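Local structure of probable dipeptidase (Pseudomonas aeruginosa, 3B40) at residues D26-V31 against F360-G365; R286-L291 against F316-S321. The protein is a probable metal-dependent dipeptidase of the M19 (membrane dipeptidase) family, thought to hydrolyse dipeptides. The protein carries 11 engineered substitutions. All coordinates share one frame; numbering follows the deposited sequence.

Contact 1 of 2, residues D26-V31 against F360-G365. Engineered in segment 26-31: V31 (natural residue Ile).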
loop_
_atom_site.group_PDB
_atom_site.type_symbol
_atom_site.label_atom_id
_atom_site.label_comp_id
_atom_site.label_asym_id
_atom_site.label_seq_id
_atom_site.Cartn_x
_atom_site.Cartn_y
_atom_site.Cartn_z
ATOM N N ASP A 26 0.506 -9.549 -4.653
ATOM C CA ASP A 26 0.319 -8.656 -3.504
ATOM C C ASP A 26 0.724 -7.251 -3.962
ATOM O O ASP A 26 1.890 -7.005 -4.259
ATOM C CB ASP A 26 1.189 -9.153 -2.349
ATOM C CG ASP A 26 1.076 -8.289 -1.082
ATOM O OD1 ASP A 26 0.677 -7.103 -1.149
ATOM O OD2 ASP A 26 1.419 -8.807 -0.004
ATOM N N SER A 27 -0.249 -6.340 -4.030
ATOM C CA SER A 27 -0.033 -5.037 -4.636
ATOM C C SER A 27 0.706 -4.064 -3.749
ATOM O O SER A 27 0.861 -2.902 -4.119
ATOM C CB SER A 27 -1.367 -4.419 -5.130
ATOM O OG SER A 27 -2.317 -4.404 -4.079
ATOM N N ARG A 28 1.156 -4.501 -2.568
ATOM C CA ARG A 28 1.857 -3.572 -1.672
ATOM C C ARG A 28 2.773 -4.232 -0.625
ATOM O O ARG A 28 2.332 -4.664 0.434
ATOM C CB ARG A 28 0.860 -2.589 -1.026
ATOM C CG ARG A 28 1.474 -1.644 -0.008
ATOM C CD ARG A 28 2.161 -0.483 -0.690
ATOM N NE ARG A 28 2.637 0.476 0.314
ATOM C CZ ARG A 28 3.876 0.966 0.357
ATOM N NH1 ARG A 28 4.788 0.599 -0.563
ATOM N NH2 ARG A 28 4.185 1.818 1.327
ATOM N N ILE A 29 4.047 -4.322 -0.974
ATOM C CA ILE A 29 5.121 -4.695 -0.070
ATOM C C ILE A 29 6.243 -3.662 -0.173
ATOM O O ILE A 29 6.620 -3.211 -1.263
ATOM C CB ILE A 29 5.676 -6.135 -0.345
ATOM C CG1 ILE A 29 4.531 -7.147 -0.322
ATOM C CG2 ILE A 29 6.833 -6.513 0.672
ATOM C CD1 ILE A 29 4.930 -8.592 -0.648
ATOM N N THR A 30 6.723 -3.243 0.986
ATOM C CA THR A 30 7.761 -2.236 1.040
ATOM C C THR A 30 9.098 -2.908 0.898
ATOM O O THR A 30 9.307 -4.019 1.416
ATOM C CB THR A 30 7.692 -1.443 2.371
ATOM O OG1 THR A 30 6.542 -0.624 2.337
ATOM C CG2 THR A 30 8.931 -0.562 2.600
ATOM N N VAL A 31 9.996 -2.241 0.181
ATOM C CA VAL A 31 11.419 -2.644 0.104
ATOM C C VAL A 31 12.203 -1.917 1.225
ATOM O O VAL A 31 12.314 -0.676 1.199
ATOM C CB VAL A 31 12.033 -2.255 -1.285
ATOM C CG1 VAL A 31 13.494 -2.776 -1.430
ATOM C CG2 VAL A 31 11.155 -2.715 -2.445
ATOM N N PHE A 360 2.991 -5.340 3.837
ATOM C CA PHE A 360 4.128 -5.978 4.483
ATOM C C PHE A 360 5.314 -5.008 4.496
ATOM O O PHE A 360 5.488 -4.218 3.574
ATOM C CB PHE A 360 4.498 -7.328 3.820
ATOM C CG PHE A 360 3.611 -8.521 4.239
ATOM C CD1 PHE A 360 3.058 -8.610 5.521
ATOM C CD2 PHE A 360 3.337 -9.538 3.325
ATOM C CE1 PHE A 360 2.251 -9.680 5.885
ATOM C CE2 PHE A 360 2.541 -10.618 3.676
ATOM C CZ PHE A 360 1.976 -10.684 4.956
ATOM N N ASN A 361 6.143 -5.108 5.535
ATOM C CA ASN A 361 7.328 -4.239 5.747
ATOM C C ASN A 361 7.013 -2.749 5.964
ATOM O O ASN A 361 7.927 -1.946 6.048
ATOM C CB ASN A 361 8.424 -4.408 4.659
ATOM C CG ASN A 361 9.063 -5.797 4.646
ATOM O OD1 ASN A 361 9.184 -6.490 5.685
ATOM N ND2 ASN A 361 9.476 -6.218 3.464
ATOM N N ASP A 362 5.736 -2.376 6.063
ATOM C CA ASP A 362 5.401 -1.048 6.560
ATOM C C ASP A 362 4.265 -1.162 7.577
ATOM O O ASP A 362 3.415 -0.300 7.640
ATOM C CB ASP A 362 5.099 -0.051 5.414
ATOM C CG ASP A 362 5.161 1.437 5.865
ATOM O OD1 ASP A 362 5.861 1.777 6.840
ATOM O OD2 ASP A 362 4.491 2.287 5.229
ATOM N N GLY A 363 4.244 -2.260 8.358
ATOM C CA GLY A 363 3.270 -2.423 9.451
ATOM C C GLY A 363 2.092 -3.364 9.213
ATOM O O GLY A 363 1.316 -3.625 10.135
ATOM N N GLY A 364 1.957 -3.870 7.985
ATOM C CA GLY A 364 0.854 -4.730 7.627
ATOM C C GLY A 364 1.069 -6.184 8.025
ATOM O O GLY A 364 2.150 -6.578 8.473
ATOM N N GLY A 365 0.049 -6.995 7.790
ATOM C CA GLY A 365 0.030 -8.367 8.278
ATOM C C GLY A 365 -1.050 -8.414 9.322
ATOM O O GLY A 365 -1.202 -7.481 10.126
HETATM O O HOH W 1 1.857 2.170 3.143
HETATM O O HOH W 2 6.416 3.112 2.770
HETATM O O HOH W 3 4.160 -1.821 2.519
#
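F360 O accepts two hydrogen bonds, one from the backbone N of T30 and one from a water. T30 N approaches F360 O to 3.0 Å with an almost straight N-H (173°), tilted out of the carbonyl plane. The water is also held by the T30 hydroxyl, OG1 donating to it over 2.7 Å, so backbone and side chain of one residue bind one carbonyl, directly and through water. In return, N361 ND2 donates to T30 O at 3.0 Å; ND2 lies almost in line with the T30 C=O, and T30 O lies close to the plane of the N361 amide. CG beside the backbone N (chi1 -65°) directs the amide there, with ND2 also near I29 CG2.

Around this polar centre the packing divides. I29 and F360 run side by side, with I29 CG2 4.0 Å from F360 CB and I29 CD1 near the plane of the F360 ring at its edge; W369 meets that ring edge-to-face. On the wetter flank, R28 NH2 and D362 OD2 form only a long ion pair of 3.9 Å, their planes 75° apart. Two waters accept from R28 NH2 and donate weakly to D362 OD2, whose strongest partner is the hydroxyl of Y165. D26 OD1 accepts from the backbone N of R28, an Asx turn, while its OD2, near F360 CD2, is hydrogen-bonded to the hydroxyl of S358.

In this TIM-barrel family the contact joins the end of strand 25-29 to the loop after strand 354-357, the first and last strands of the barrel sheet in chain order. Its chemistry implies a seam fixed by direct amide-carbonyl bonds, whereas the charged flank, with its long salt bridge and weak water bridges, is probably the more adaptable side.

Contact 2 of 2, residues R286-L291 against F316-S321. With MG (magnesium ion), chain D.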
loop_
_atom_site.group_PDB
_atom_site.type_symbol
_atom_site.label_atom_id
_atom_site.label_comp_id
_atom_site.label_asym_id
_atom_site.label_seq_id
_atom_site.Cartn_x
_atom_site.Cartn_y
_atom_site.Cartn_z
ATOM N N ARG A 286 -2.527 11.820 25.732
ATOM C CA ARG A 286 -2.946 13.069 25.115
ATOM C C ARG A 286 -3.078 14.165 26.197
ATOM O O ARG A 286 -2.510 15.246 26.076
ATOM C CB ARG A 286 -4.251 12.832 24.352
ATOM C CG ARG A 286 -4.042 12.164 22.980
ATOM C CD ARG A 286 -5.361 11.813 22.296
ATOM N NE ARG A 286 -6.024 13.052 21.874
ATOM C CZ ARG A 286 -5.686 13.724 20.784
ATOM N NH1 ARG A 286 -4.724 13.246 19.976
ATOM N NH2 ARG A 286 -6.297 14.869 20.506
ATOM N N ALA A 287 -3.792 13.845 27.271
ATOM C CA ALA A 287 -3.868 14.675 28.481
ATOM C C ALA A 287 -2.515 15.179 29.044
ATOM O O ALA A 287 -2.402 16.352 29.400
ATOM C CB ALA A 287 -4.664 13.954 29.556
ATOM N N ARG A 288 -1.479 14.341 29.113
ATOM C CA ARG A 288 -0.174 14.875 29.575
ATOM C C ARG A 288 0.583 15.730 28.570
ATOM O O ARG A 288 1.565 16.383 28.935
ATOM C CB ARG A 288 0.755 13.833 30.228
ATOM C CG ARG A 288 0.910 12.514 29.524
ATOM C CD ARG A 288 1.897 11.602 30.272
ATOM N NE ARG A 288 3.283 11.815 29.793
ATOM C CZ ARG A 288 4.073 10.894 29.217
ATOM N NH1 ARG A 288 3.673 9.635 29.057
ATOM N NH2 ARG A 288 5.296 11.231 28.818
ATOM N N PHE A 289 0.134 15.743 27.312
ATOM C CA PHE A 289 0.712 16.645 26.309
ATOM C C PHE A 289 -0.251 17.769 25.925
ATOM O O PHE A 289 -0.083 18.403 24.896
ATOM C CB PHE A 289 1.152 15.868 25.061
ATOM C CG PHE A 289 2.400 15.074 25.266
ATOM C CD1 PHE A 289 3.643 15.604 24.900
ATOM C CD2 PHE A 289 2.349 13.825 25.863
ATOM C CE1 PHE A 289 4.809 14.874 25.096
ATOM C CE2 PHE A 289 3.506 13.091 26.060
ATOM C CZ PHE A 289 4.738 13.625 25.679
ATOM N N ASP A 290 -1.255 18.002 26.763
ATOM C CA ASP A 290 -2.188 19.125 26.611
ATOM C C ASP A 290 -3.072 19.035 25.354
ATOM O O ASP A 290 -3.494 20.055 24.799
ATOM C CB ASP A 290 -1.436 20.462 26.659
ATOM C CG ASP A 290 -0.856 20.771 28.039
ATOM O OD1 ASP A 290 -1.555 20.577 29.062
ATOM O OD2 ASP A 290 0.315 21.216 28.091
ATOM N N LEU A 291 -3.393 17.812 24.946
ATOM C CA LEU A 291 -4.316 17.587 23.864
ATOM C C LEU A 291 -5.602 17.035 24.439
ATOM O O LEU A 291 -5.557 16.263 25.415
ATOM C CB LEU A 291 -3.720 16.583 22.873
ATOM C CG LEU A 291 -2.382 16.913 22.227
ATOM C CD1 LEU A 291 -1.814 15.655 21.580
ATOM C CD2 LEU A 291 -2.524 18.052 21.199
ATOM N N PHE A 316 7.722 16.434 20.165
ATOM C CA PHE A 316 7.110 15.565 19.172
ATOM C C PHE A 316 7.652 14.143 19.289
ATOM O O PHE A 316 6.874 13.186 19.376
ATOM C CB PHE A 316 7.331 16.104 17.750
ATOM C CG PHE A 316 6.760 15.218 16.689
ATOM C CD1 PHE A 316 5.398 15.248 16.410
ATOM C CD2 PHE A 316 7.564 14.325 16.003
ATOM C CE1 PHE A 316 4.846 14.412 15.442
ATOM C CE2 PHE A 316 7.032 13.478 15.035
ATOM C CZ PHE A 316 5.666 13.525 14.752
ATOM N N GLY A 317 8.988 14.020 19.281
ATOM C CA GLY A 317 9.657 12.745 19.467
ATOM C C GLY A 317 9.117 11.936 20.628
ATOM O O GLY A 317 8.787 10.770 20.467
ATOM N N GLU A 318 8.992 12.570 21.794
ATOM C CA GLU A 318 8.478 11.908 22.990
ATOM C C GLU A 318 7.045 11.414 22.842
ATOM O O GLU A 318 6.709 10.283 23.210
ATOM C CB GLU A 318 8.558 12.854 24.178
ATOM C CG GLU A 318 9.790 12.659 25.024
ATOM C CD GLU A 318 9.674 13.364 26.343
ATOM O OE1 GLU A 318 10.597 14.149 26.690
ATOM O OE2 GLU A 318 8.648 13.151 27.037
ATOM N N TYR A 319 6.196 12.286 22.318
ATOM C CA TYR A 319 4.797 11.965 22.118
ATOM C C TYR A 319 4.591 10.865 21.060
ATOM O O TYR A 319 3.957 9.841 21.358
ATOM C CB TYR A 319 4.017 13.241 21.754
ATOM C CG TYR A 319 2.594 12.958 21.414
ATOM C CD1 TYR A 319 1.663 12.698 22.407
ATOM C CD2 TYR A 319 2.170 12.953 20.080
ATOM C CE1 TYR A 319 0.329 12.412 22.082
ATOM C CE2 TYR A 319 0.868 12.674 19.751
ATOM C CZ TYR A 319 -0.060 12.416 20.745
ATOM O OH TYR A 319 -1.364 12.141 20.394
ATOM N N ALA A 320 5.095 11.102 19.839
ATOM C CA ALA A 320 5.099 10.099 18.745
ATOM C C ALA A 320 5.599 8.727 19.222
ATOM O O ALA A 320 4.919 7.709 19.050
ATOM C CB ALA A 320 5.949 10.606 17.533
ATOM N N SER A 321 6.781 8.695 19.848
ATOM C CA SER A 321 7.328 7.409 20.356
ATOM C C SER A 321 6.357 6.731 21.291
ATOM O O SER A 321 6.035 5.556 21.106
ATOM C CB SER A 321 8.673 7.586 21.035
ATOM O OG SER A 321 9.571 8.221 20.137
HETATM MG MG MG D . 9.346 13.921 29.108
HETATM O O HOH W 4 -3.346 10.177 19.966
#
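Y319 lays its CB and one ring edge over a face of F289, and this aromatic pair is the tightly packed part of the contact. CB of Y319 sits 3.9 Å from the centroid of the F289 ring, nearly along the ring normal, a CH-pi contact. Beside it the CD1 edge of Y319 comes to 3.7 Å from F289 CD2, giving an edge-to-face pair with planes 64° apart. The Y319 ring gets there because CG stands anti to the backbone N (chi1 175°), throwing the phenol across from helix 313-328 toward the end of helix 276-288. L291 comes from the opposite direction, its CD1 meeting the ring obliquely, 3.8 Å from Y319 CZ, while R286 CG touches the ring edge.

The polar fringes are looser. At the phenol end no direct bond forms with R286: NH1 stays 3.6 Å from Y319 OH, and a water 2.8 Å from that OH accepts a weak bond from NH1. The R286 guanidinium is otherwise committed to D305 by a salt bridge and to the carbonyl of P292, with L291 CB over one face. At the other, more exposed border, the E318 carboxylate binds magnesium, OE2 at 2.3 Å and OE1 at 2.7 Å, and R288 NH2 stops 4.3 Å short of E318 OE2, so any attraction there is likely diffuse. R288 instead lays its guanidinium face against F289 CE2.

Helix 276-288 ends in a Schellman motif: L291 N bonds R286 O, D290 N more weakly A287 O, with D290 at positive phi as C-prime. W311 meets Y319 edge-to-face, and I307 touches L291. The end of helix 276-288 is thereby packed on the flank of helix 313-328, both helices following strand 261-265 and preceding strand 354-357.

How the contacts relate
Contact 1 belongs to the central barrel, its centre about 7 Å from the centre of the chain, whereas contact 2 lies in a peripheral helical region, its centre about 27 Å from the same point. The two centres are about 28 Å apart and the nearest atoms about 14 Å, so neither touches the other. Along the chain, contact 2 is nested within the long excursion closed by contact 1: its two helices fall between strands 261-265 and 354-357, and residues 360-365 follow the latter. The magnesium ion is bound at the periphery by E318 of contact 2 and is no metal of contact 1, which lies at the barrel, where M19 dipeptidases generally have their active site.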